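Local atomic coordinates of oxalate--CoA ligase (Arabidopsis thaliana, PDB entry 5IE2), a protein that belongs to the ANL superfamily of AMP-binding enzymes, pairing a large N-terminal domain with a smaller C-terminal domain. Residues F69-L74 / S138-S143; K192-K195 / K199-E202; V260-Q265 / L493-S498. All blocks are in the same frame, centred on the assembly; numbering follows the deposited sequence.

Contact 1 of 3, residues F69-L74 / S138-S143; sequences FVIMFL and SDLVLS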
# COMPACT_ATOMS: atom_id res chain seq x y z
N PHE A 69 -8.72 13.61 -7.13
CA PHE A 69 -7.68 12.62 -7.44
C PHE A 69 -8.31 11.33 -8.00
O PHE A 69 -7.78 10.77 -8.99
CB PHE A 69 -6.84 12.27 -6.21
CG PHE A 69 -5.90 11.07 -6.48
CD1 PHE A 69 -4.70 11.26 -7.16
CD2 PHE A 69 -6.31 9.78 -6.17
CE1 PHE A 69 -3.83 10.15 -7.43
CE2 PHE A 69 -5.48 8.66 -6.44
CZ PHE A 69 -4.25 8.84 -7.08
N VAL A 70 -9.37 10.83 -7.38
CA VAL A 70 -9.99 9.58 -7.86
C VAL A 70 -10.48 9.72 -9.30
O VAL A 70 -10.19 8.86 -10.18
CB VAL A 70 -11.16 9.14 -6.95
CG1 VAL A 70 -11.85 7.88 -7.53
CG2 VAL A 70 -10.65 8.84 -5.52
N ILE A 71 -11.25 10.79 -9.53
CA ILE A 71 -11.81 10.98 -10.86
C ILE A 71 -10.69 11.11 -11.89
O ILE A 71 -10.76 10.49 -12.95
CB ILE A 71 -12.72 12.22 -10.93
CG1 ILE A 71 -13.93 12.01 -10.01
CG2 ILE A 71 -13.16 12.48 -12.47
CD1 ILE A 71 -14.76 13.29 -9.72
N MET A 72 -9.68 11.93 -11.61
CA MET A 72 -8.64 12.15 -12.63
C MET A 72 -7.72 10.94 -12.83
O MET A 72 -7.27 10.68 -13.95
CB MET A 72 -7.80 13.39 -12.29
CG MET A 72 -8.60 14.76 -12.46
SD MET A 72 -9.67 14.79 -13.94
CE MET A 72 -8.46 14.72 -15.30
N PHE A 73 -7.46 10.19 -11.76
CA PHE A 73 -6.71 8.93 -11.89
C PHE A 73 -7.39 7.99 -12.90
O PHE A 73 -6.74 7.47 -13.86
CB PHE A 73 -6.58 8.23 -10.53
CG PHE A 73 -5.85 6.92 -10.60
CD1 PHE A 73 -4.45 6.90 -10.55
CD2 PHE A 73 -6.54 5.73 -10.70
CE1 PHE A 73 -3.74 5.67 -10.61
CE2 PHE A 73 -5.86 4.50 -10.76
CZ PHE A 73 -4.46 4.49 -10.72
N LEU A 74 -8.70 7.81 -12.70
CA LEU A 74 -9.41 6.88 -13.58
C LEU A 74 -9.63 7.48 -14.98
O LEU A 74 -9.73 6.71 -15.95
CB LEU A 74 -10.76 6.50 -12.96
CG LEU A 74 -10.53 5.61 -11.72
CD1 LEU A 74 -11.83 5.36 -10.93
CD2 LEU A 74 -9.87 4.20 -12.11
N SER A 138 -22.78 19.54 -12.23
CA SER A 138 -21.73 19.99 -13.15
C SER A 138 -20.65 18.94 -13.37
O SER A 138 -20.35 18.19 -12.46
CB SER A 138 -21.05 21.26 -12.60
OG SER A 138 -22.00 22.29 -12.45
N ASP A 139 -20.04 18.93 -14.55
CA ASP A 139 -18.89 18.06 -14.80
C ASP A 139 -17.70 18.54 -13.98
O ASP A 139 -17.66 19.67 -13.51
CB ASP A 139 -18.48 18.06 -16.25
CG ASP A 139 -19.56 17.54 -17.17
OD1 ASP A 139 -20.57 16.97 -16.64
OD2 ASP A 139 -19.36 17.65 -18.41
N LEU A 140 -16.69 17.71 -13.87
CA LEU A 140 -15.45 18.15 -13.24
C LEU A 140 -14.84 19.29 -14.08
O LEU A 140 -14.80 19.22 -15.33
CB LEU A 140 -14.49 16.96 -13.12
CG LEU A 140 -13.17 17.24 -12.42
CD1 LEU A 140 -12.76 16.09 -11.52
CD2 LEU A 140 -12.14 17.49 -13.53
N VAL A 141 -14.38 20.34 -13.41
CA VAL A 141 -13.84 21.49 -14.15
C VAL A 141 -12.35 21.37 -14.31
O VAL A 141 -11.66 21.34 -13.29
CB VAL A 141 -14.08 22.81 -13.41
CG1 VAL A 141 -13.48 23.98 -14.21
CG2 VAL A 141 -15.60 22.98 -13.13
N LEU A 142 -11.88 21.35 -15.55
CA LEU A 142 -10.45 21.34 -15.85
C LEU A 142 -10.02 22.68 -16.40
O LEU A 142 -10.74 23.27 -17.20
CB LEU A 142 -10.11 20.26 -16.86
CG LEU A 142 -10.24 18.84 -16.29
CD1 LEU A 142 -10.22 17.89 -17.50
CD2 LEU A 142 -9.05 18.47 -15.33
N SER A 143 -8.84 23.15 -16.01
CA SER A 143 -8.38 24.48 -16.41
C SER A 143 -7.74 24.48 -17.80
O SER A 143 -6.75 25.13 -18.04
CB SER A 143 -7.38 25.02 -15.41
OG SER A 143 -6.17 24.26 -15.47
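Ile71 and Leu140 meet tip to tip, methyl against methyl, with no polar atom between them. The touching branch on the loop side is Leu140 CD1, which fits into the fork of the isoleucine: it lies 3.8 Å from Ile71 CG2 and 3.9 Å from Ile71 CD1. Leu140 can reach this far because its CG is anti to the backbone N (chi1 -177°), which carries both methyls toward the helix.

Residues 69-74 belong to helix 67-78, which links the neighbouring parallel strands 58-61 and 82-85 in a beta-alpha-beta crossover. Residues 138-143 include strand 141-142, the antiparallel edge strand of the same five-stranded sheet. The contact is therefore helix-on-sheet packing at the margin of an alpha/beta layer. Leu140 points at the helix, while Leu142 starts off to one side and reaches it with CD2; both also touch Ala131 of the adjoining strand 127-132, whereas Val141 between them touches Leu134.

Met72 supplies the rest of the apolar contact. Its chain bends at chi2 (-40°) and again at chi3 (-66°), which folds its end over toward the two leucines. Met72 SD rests 3.7 Å from Leu140 CD2, the two side chains crossing at a slant, and 4.0 Å from Leu142 CD2. The terminal methyl, Met72 CE, meets Leu142 CD2 at 3.8 Å, again tip to tip.

Two polar ties at the flank go to helix 33-50: Asp139 OD1 forms a salt bridge with Arg42 NH1, and Ser138 O accepts a hydrogen bond from Arg35 NH2. That helix also covers Ile71 with Leu36 and Met72 with Ala43.

Contact 2 of 3, residues K192-K195 / K199-E202; sequences KNIK and KLTE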
# COMPACT_ATOMS: atom_id res chain seq x y z
N LYS A 192 -9.39 -8.16 -9.13
CA LYS A 192 -10.07 -9.46 -9.01
C LYS A 192 -9.55 -10.31 -7.85
O LYS A 192 -10.35 -10.95 -7.16
CB LYS A 192 -9.94 -10.25 -10.33
CG LYS A 192 -10.88 -9.62 -11.35
CD LYS A 192 -10.84 -10.33 -12.72
CE LYS A 192 -9.45 -10.20 -13.40
NZ LYS A 192 -9.40 -10.92 -14.71
N ASN A 193 -8.23 -10.34 -7.66
CA ASN A 193 -7.67 -11.12 -6.54
C ASN A 193 -8.13 -10.64 -5.13
O ASN A 193 -8.50 -11.44 -4.28
CB ASN A 193 -6.14 -11.05 -6.59
CG ASN A 193 -5.55 -11.76 -7.80
OD1 ASN A 193 -6.18 -12.66 -8.42
ND2 ASN A 193 -4.33 -11.38 -8.11
N ILE A 194 -8.07 -9.33 -4.96
CA ILE A 194 -8.42 -8.71 -3.69
C ILE A 194 -9.93 -8.88 -3.44
O ILE A 194 -10.34 -9.35 -2.38
CB ILE A 194 -8.02 -7.19 -3.68
CG1 ILE A 194 -6.49 -7.08 -3.82
CG2 ILE A 194 -8.58 -6.46 -2.40
CD1 ILE A 194 -5.98 -5.65 -4.19
N LYS A 195 -10.74 -8.63 -4.47
CA LYS A 195 -12.17 -8.86 -4.30
C LYS A 195 -12.48 -10.32 -3.96
O LYS A 195 -13.37 -10.61 -3.15
CB LYS A 195 -12.92 -8.57 -5.61
CG LYS A 195 -13.08 -7.16 -5.94
CD LYS A 195 -14.17 -7.06 -7.07
CE LYS A 195 -13.88 -7.98 -8.22
NZ LYS A 195 -14.93 -7.95 -9.24
N LYS A 199 -14.01 -11.58 -0.49
CA LYS A 199 -15.41 -11.60 -0.95
C LYS A 199 -16.04 -10.24 -0.85
O LYS A 199 -17.11 -10.08 -0.27
CB LYS A 199 -16.23 -12.62 -0.14
CG LYS A 199 -15.70 -14.02 -0.31
CD LYS A 199 -16.62 -15.04 0.44
CE LYS A 199 -16.01 -16.42 0.36
NZ LYS A 199 -16.93 -17.34 1.11
N LEU A 200 -15.39 -9.23 -1.44
CA LEU A 200 -15.97 -7.88 -1.48
C LEU A 200 -17.20 -7.93 -2.37
O LEU A 200 -17.16 -8.55 -3.45
CB LEU A 200 -14.97 -6.85 -2.04
CG LEU A 200 -13.69 -6.67 -1.18
CD1 LEU A 200 -12.80 -5.61 -1.89
CD2 LEU A 200 -14.00 -6.22 0.26
N THR A 201 -18.28 -7.28 -1.93
CA THR A 201 -19.48 -7.17 -2.75
C THR A 201 -20.01 -5.76 -2.69
O THR A 201 -19.45 -4.90 -2.00
CB THR A 201 -20.60 -8.13 -2.31
OG1 THR A 201 -21.14 -7.68 -1.07
CG2 THR A 201 -20.07 -9.56 -2.18
N GLU A 202 -21.13 -5.52 -3.37
CA GLU A 202 -21.61 -4.15 -3.46
C GLU A 202 -22.14 -3.63 -2.13
O GLU A 202 -22.40 -2.42 -2.00
CB GLU A 202 -22.70 -4.05 -4.54
CG GLU A 202 -23.99 -4.84 -4.17
CD GLU A 202 -23.98 -6.34 -4.57
OE1 GLU A 202 -22.92 -6.94 -4.86
OE2 GLU A 202 -25.09 -6.94 -4.58
O HOH W 1 -16.61 -11.13 -4.14
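Leu200 lies against the last turn of the helix it has just left, its side chain running alongside Lys195: Leu200 CB, CG and CD1 each approach Lys195 CA, with CB at 4.1 Å. This apposition follows from the first torsion (chi1 -63°), which puts CG beside the leucine's own backbone N and lays the chain along the turn instead of out past it. Further out, Leu200 CD1 comes within 4.3 Å of Ile194 CG2, while Lys195 contributes only the base of its chain, its CG standing 4.3 Å from Leu200 CB.

The polar ends of the two lysines go elsewhere. Lys195 NZ makes a salt bridge with Asp2 and a hydrogen bond to Gly227 O. Lys199, whose side chain sets out away from the helix segment and is almost fully extended, forms salt bridges through NZ with Glu328 and Glu329.

The backbone explains the arrangement. Helix 184-198 ends in a Schellman motif, in which Lys199 adopts a positive phi (45°) and reverses the chain. Leu200 N then donates to Lys195 O at 3.0 Å, meeting a lone pair in the carbonyl plane, although the bond is bent, with an N-H...O angle of 146°. The apolar contact between these same two residues is the side-chain counterpart of that bond.

A water donates to Leu200 O at 2.7 Å and, weakly, to Lys195 O at 3.4 Å. Lys195 O thus takes one good bond, from Leu200 N, and a weak one from the water, so the partly negative helix end is probably met here by neutral donors, with the ammonium groups engaged by Asp2, Gly227 O, Glu328 and Glu329.

Contact 3 of 3, residues V260-Q265 / L493-S498; sequences VPTIHQ and LPKTAS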
# COMPACT_ATOMS: atom_id res chain seq x y z
N VAL A 260 -1.69 -0.18 7.42
CA VAL A 260 -0.37 -0.77 7.75
C VAL A 260 -0.21 -0.84 9.30
O VAL A 260 -0.90 -0.10 10.04
CB VAL A 260 0.78 0.07 7.13
CG1 VAL A 260 0.59 0.14 5.58
CG2 VAL A 260 0.79 1.51 7.76
N PRO A 261 0.69 -1.69 9.80
CA PRO A 261 0.80 -1.81 11.27
C PRO A 261 0.99 -0.48 12.03
O PRO A 261 0.39 -0.33 13.10
CB PRO A 261 2.03 -2.70 11.46
CG PRO A 261 1.94 -3.66 10.24
CD PRO A 261 1.50 -2.71 9.10
N THR A 262 1.75 0.48 11.52
CA THR A 262 1.93 1.71 12.31
C THR A 262 0.60 2.50 12.45
O THR A 262 0.31 3.12 13.50
CB THR A 262 3.01 2.62 11.73
OG1 THR A 262 2.69 2.92 10.37
CG2 THR A 262 4.40 1.90 11.81
N ILE A 263 -0.24 2.43 11.41
CA ILE A 263 -1.54 3.08 11.50
C ILE A 263 -2.48 2.31 12.44
O ILE A 263 -3.18 2.94 13.28
CB ILE A 263 -2.18 3.25 10.09
CG1 ILE A 263 -1.39 4.26 9.26
CG2 ILE A 263 -3.66 3.66 10.19
CD1 ILE A 263 -1.39 5.71 9.84
N HIS A 264 -2.50 0.98 12.35
CA HIS A 264 -3.27 0.20 13.32
C HIS A 264 -2.84 0.55 14.78
O HIS A 264 -3.67 0.64 15.67
CB HIS A 264 -3.08 -1.31 13.11
CG HIS A 264 -3.76 -1.83 11.89
ND1 HIS A 264 -5.10 -1.63 11.65
CD2 HIS A 264 -3.28 -2.52 10.82
CE1 HIS A 264 -5.43 -2.22 10.51
NE2 HIS A 264 -4.35 -2.76 9.98
N GLN A 265 -1.54 0.74 15.00
CA GLN A 265 -1.06 1.10 16.37
C GLN A 265 -1.60 2.46 16.80
O GLN A 265 -1.98 2.63 17.98
CB GLN A 265 0.46 1.10 16.44
CG GLN A 265 1.04 -0.34 16.44
CD GLN A 265 2.54 -0.36 16.19
OE1 GLN A 265 2.99 -0.04 15.07
NE2 GLN A 265 3.33 -0.72 17.23
N LEU A 493 10.42 7.64 15.94
CA LEU A 493 11.09 6.94 14.86
C LEU A 493 10.61 7.48 13.52
O LEU A 493 9.41 7.68 13.33
CB LEU A 493 10.84 5.41 14.86
CG LEU A 493 11.45 4.27 15.69
CD1 LEU A 493 12.90 4.56 16.03
CD2 LEU A 493 10.67 3.94 16.92
N PRO A 494 11.55 7.67 12.58
CA PRO A 494 11.16 8.03 11.21
C PRO A 494 10.32 6.94 10.51
O PRO A 494 10.64 5.73 10.56
CB PRO A 494 12.52 8.21 10.51
CG PRO A 494 13.50 7.43 11.37
CD PRO A 494 13.01 7.61 12.76
N LYS A 495 9.23 7.36 9.87
CA LYS A 495 8.51 6.46 8.98
C LYS A 495 8.21 7.12 7.64
O LYS A 495 8.13 8.35 7.54
CB LYS A 495 7.21 5.92 9.61
CG LYS A 495 6.39 6.84 10.47
CD LYS A 495 5.54 5.97 11.41
CE LYS A 495 4.61 6.79 12.32
NZ LYS A 495 3.40 7.31 11.60
N THR A 496 8.09 6.28 6.61
CA THR A 496 7.75 6.72 5.27
C THR A 496 6.35 7.31 5.20
O THR A 496 5.58 7.25 6.18
CB THR A 496 7.84 5.57 4.27
OG1 THR A 496 6.84 4.58 4.59
CG2 THR A 496 9.22 4.95 4.32
N ALA A 497 6.01 7.87 4.04
CA ALA A 497 4.66 8.36 3.83
C ALA A 497 3.68 7.20 3.89
O ALA A 497 2.54 7.37 4.36
CB ALA A 497 4.56 9.09 2.48
N SER A 498 4.11 6.04 3.37
CA SER A 498 3.35 4.77 3.43
C SER A 498 3.14 4.25 4.88
O SER A 498 2.30 3.37 5.10
CB SER A 498 4.01 3.65 2.59
OG SER A 498 5.42 3.56 2.63
O HOH W 2 2.04 5.58 10.46
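Val260 spreads its two methyls around the backbone carbonyl of Ser498, with CG2 3.6 Å and CG1 3.7 Å from Ser498 O. No hydrogen bond is involved; the valine branch simply seats the carbonyl oxygen by van der Waals contact. CG1 stands beside the valine's backbone N (chi1 -58°) and CG2 between that N and the carbonyl carbon, an orientation that turns both methyls toward the loop. This is the close-packed side, where Val260, at the N-cap position of helix 261-273, also touches Ser289.

The other side is looser and wetter. Exposed Lys495 reaches toward the helix, and its nearest approach is Lys495 CD to Thr262 CB at 4.2 Å. Beyond it a water donates to Thr262 OG1 at 2.7 Å; its link to Lys495 NZ is too short for its details to be trusted.

The contact joins the N-terminal domain to the C-terminal domain through the loop whose sequence, PKTASGK, matches the A10 motif of ANL enzymes. The loop braces itself as well: Thr496 OG1 and Ser498 OG share a hydrogen bond of 2.6 Å, and Thr496 OG1 is also bonded to Lys500 N.

The firm polar link is the hydrogen bond between Thr262 OG1 and Gly499 O, which ties the start of the helix directly to the motif, whereas the lysine end of the water bridge remains doubtful.

How the contacts relate
The three contacts follow one another along the chain and do not touch. Contacts 1 and 2 lie 26 Å apart between centres, contacts 2 and 3 also 26 Å, and contacts 1 and 3 30 Å; the nearest atoms of any pair are about 12 to 13 Å apart. Two of them can be placed against the bound ATP. Contact 3 is at the pocket, with the side chain of Ser498 about 5 Å from the nucleotide, and it alone joins two family domains. Contact 2 is further off, with the side chain of Ile194 about 12 Å from ATP. Helix 215-227 lies against both contact 2 and contact 1, touching Ile194 and Leu200 of the former and Val70, Phe73 and Leu74 on the helix of the latter.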